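Local coordinates for glycoside hydrolase family protein (Novosphingobium sp. PP1Y, PDB 6Q2F) that probably hydrolyses terminal alpha-L-rhamnose from glycosides, as an alpha-L-rhamnosidase of a glycoside hydrolase family, at residues V731-Y736 against R788-Y793. Numbering follows the deposited sequence.
Sequences VADVAY and RYKTIY
The Tyr789 side chain runs along Ala732 to Ala735, starting with its CB 3.5 Å from Asp733 O. CG, set anti to its own carbonyl carbon (chi1 -49°), brings the ring under Ala735. The CB of Ala735 stands over one face, nearly on the ring normal and 3.9 Å from the ring centroid, a CH-pi contact. CD1 approaches the carbonyl oxygens of Ala732 and Val734, CE1 reaches Ala732 CB at 4.1 Å, and OH ends in a hydrogen bond to Asp763 on strand 762-765.

Beyond this ring the backbones pair in parallel: Ala735 N donates to Thr791 O at 3.0 Å, almost straight, and Ala735 O takes Tyr793 N at 2.8 Å. Strand 734-737 lies between 762-765 and 788-794, parallel to both, and 788-794 in turn pairs with 818-820; these parallel neighbours, with helix 767-773 between 762-765 and 788-794 in the chain and helix 803-814 between 788-794 and 818-820, indicate an alpha/beta layout. Asp733 O accepts Lys790 N at 2.8 Å but at a bent 136°, where the strand 788-794 is interrupted; a second bond from Thr791 N is weak.

On the Val734 side, Val734 CG1 packs against Tyr793 CB. Further along, Tyr793 CD2 lies over one face of Tyr736, 3.6 Å from Tyr736 CE2, with the ring planes inclined at 46°. Helix 868-874 covers Val734, Thr791 and Tyr793 through Ile868.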
loop_
_atom_site.group_PDB
_atom_site.type_symbol
_atom_site.label_atom_id
_atom_site.label_comp_id
_atom_site.label_asym_id
_atom_site.label_seq_id
_atom_site.Cartn_x
_atom_site.Cartn_y
_atom_site.Cartn_z
ATOM N N VAL A 731 -5.966 21.313 -2.420
ATOM C CA VAL A 731 -6.489 21.878 -3.658
ATOM C C VAL A 731 -6.076 20.980 -4.816
ATOM O O VAL A 731 -4.881 20.760 -5.041
ATOM C CB VAL A 731 -5.986 23.311 -3.875
ATOM C CG1 VAL A 731 -6.343 23.810 -5.289
ATOM C CG2 VAL A 731 -6.624 24.219 -2.849
ATOM N N ALA A 732 -7.056 20.513 -5.590
ATOM C CA ALA A 732 -6.788 19.750 -6.803
ATOM C C ALA A 732 -7.817 20.139 -7.848
ATOM O O ALA A 732 -8.968 20.410 -7.509
ATOM C CB ALA A 732 -6.832 18.239 -6.546
ATOM N N ASP A 733 -7.398 20.180 -9.112
ATOM C CA ASP A 733 -8.286 20.581 -10.189
ATOM C C ASP A 733 -8.870 19.409 -10.952
ATOM O O ASP A 733 -9.924 19.570 -11.574
ATOM C CB ASP A 733 -7.552 21.502 -11.174
ATOM C CG ASP A 733 -7.180 22.832 -10.551
ATOM O OD1 ASP A 733 -8.009 23.407 -9.823
ATOM O OD2 ASP A 733 -6.055 23.294 -10.771
ATOM N N VAL A 734 -8.226 18.241 -10.913
ATOM C CA VAL A 734 -8.624 17.098 -11.727
ATOM C C VAL A 734 -9.080 15.982 -10.798
ATOM O O VAL A 734 -8.385 15.646 -9.832
ATOM C CB VAL A 734 -7.480 16.635 -12.650
ATOM C CG1 VAL A 734 -7.877 15.375 -13.402
ATOM C CG2 VAL A 734 -7.098 17.749 -13.638
ATOM N N ALA A 735 -10.270 15.442 -11.059
ATOM C CA ALA A 735 -10.709 14.206 -10.421
ATOM C C ALA A 735 -10.432 13.091 -11.420
ATOM O O ALA A 735 -11.088 13.005 -12.461
ATOM C CB ALA A 735 -12.191 14.264 -10.044
ATOM N N TYR A 736 -9.448 12.251 -11.120
ATOM C CA TYR A 736 -9.011 11.229 -12.065
ATOM C C TYR A 736 -9.811 9.962 -11.785
ATOM O O TYR A 736 -9.517 9.224 -10.836
ATOM C CB TYR A 736 -7.512 11.003 -11.925
ATOM C CG TYR A 736 -6.891 10.063 -12.933
ATOM C CD1 TYR A 736 -7.263 8.720 -12.985
ATOM C CD2 TYR A 736 -5.886 10.499 -13.796
ATOM C CE1 TYR A 736 -6.686 7.844 -13.899
ATOM C CE2 TYR A 736 -5.303 9.626 -14.713
ATOM C CZ TYR A 736 -5.706 8.297 -14.760
ATOM O OH TYR A 736 -5.151 7.421 -15.662
ATOM N N ARG A 788 -12.929 20.218 -4.711
ATOM C CA ARG A 788 -13.570 20.976 -5.778
ATOM C C ARG A 788 -12.733 20.816 -7.034
ATOM O O ARG A 788 -11.553 21.172 -7.041
ATOM C CB ARG A 788 -13.696 22.457 -5.403
ATOM C CG ARG A 788 -14.012 23.380 -6.584
ATOM C CD ARG A 788 -14.066 24.844 -6.150
ATOM N NE ARG A 788 -15.099 25.066 -5.150
ATOM C CZ ARG A 788 -16.371 25.315 -5.448
ATOM N NH1 ARG A 788 -16.763 25.372 -6.723
ATOM N NH2 ARG A 788 -17.254 25.499 -4.478
ATOM N N TYR A 789 -13.341 20.317 -8.103
ATOM C CA TYR A 789 -12.610 19.996 -9.316
ATOM C C TYR A 789 -13.211 20.714 -10.520
ATOM O O TYR A 789 -14.438 20.870 -10.627
ATOM C CB TYR A 789 -12.632 18.493 -9.566
ATOM C CG TYR A 789 -12.263 17.691 -8.342
ATOM C CD1 TYR A 789 -10.931 17.452 -8.039
ATOM C CD2 TYR A 789 -13.237 17.182 -7.489
ATOM C CE1 TYR A 789 -10.567 16.712 -6.916
ATOM C CE2 TYR A 789 -12.886 16.417 -6.363
ATOM C CZ TYR A 789 -11.549 16.204 -6.089
ATOM O OH TYR A 789 -11.179 15.489 -4.981
ATOM N N LYS A 790 -12.320 21.091 -11.446
ATOM C CA LYS A 790 -12.722 21.643 -12.733
ATOM C C LYS A 790 -13.232 20.572 -13.681
ATOM O O LYS A 790 -14.035 20.880 -14.568
ATOM C CB LYS A 790 -11.551 22.373 -13.406
ATOM C CG LYS A 790 -10.823 23.347 -12.514
ATOM C CD LYS A 790 -11.731 24.432 -11.984
ATOM C CE LYS A 790 -12.391 25.235 -13.089
ATOM N NZ LYS A 790 -13.214 26.334 -12.490
ATOM N N THR A 791 -12.787 19.327 -13.528
ATOM C CA THR A 791 -13.146 18.304 -14.501
ATOM C C THR A 791 -12.923 16.917 -13.918
ATOM O O THR A 791 -12.153 16.732 -12.968
ATOM C CB THR A 791 -12.332 18.449 -15.786
ATOM O OG1 THR A 791 -12.812 17.513 -16.753
ATOM C CG2 THR A 791 -10.874 18.137 -15.500
ATOM N N ILE A 792 -13.619 15.951 -14.504
ATOM C CA ILE A 792 -13.359 14.534 -14.315
ATOM C C ILE A 792 -12.522 14.090 -15.496
ATOM O O ILE A 792 -12.819 14.450 -16.639
ATOM C CB ILE A 792 -14.669 13.722 -14.248
ATOM C CG1 ILE A 792 -15.397 13.972 -12.929
ATOM C CG2 ILE A 792 -14.391 12.232 -14.434
ATOM C CD1 ILE A 792 -16.829 13.441 -12.906
ATOM N N TYR A 793 -11.487 13.314 -15.236
ATOM C CA TYR A 793 -10.688 12.717 -16.296
ATOM C C TYR A 793 -10.962 11.218 -16.343
ATOM O O TYR A 793 -10.951 10.556 -15.305
ATOM C CB TYR A 793 -9.204 12.988 -16.067
ATOM C CG TYR A 793 -8.345 12.370 -17.123
ATOM C CD1 TYR A 793 -8.165 12.998 -18.347
ATOM C CD2 TYR A 793 -7.703 11.152 -16.901
ATOM C CE1 TYR A 793 -7.376 12.432 -19.335
ATOM C CE2 TYR A 793 -6.911 10.579 -17.884
ATOM C CZ TYR A 793 -6.759 11.217 -19.104
ATOM O OH TYR A 793 -5.986 10.652 -20.094
HETATM O O HOH W 1 -9.937 19.960 -4.755
HETATM O O HOH W 2 -10.777 23.013 -9.054
#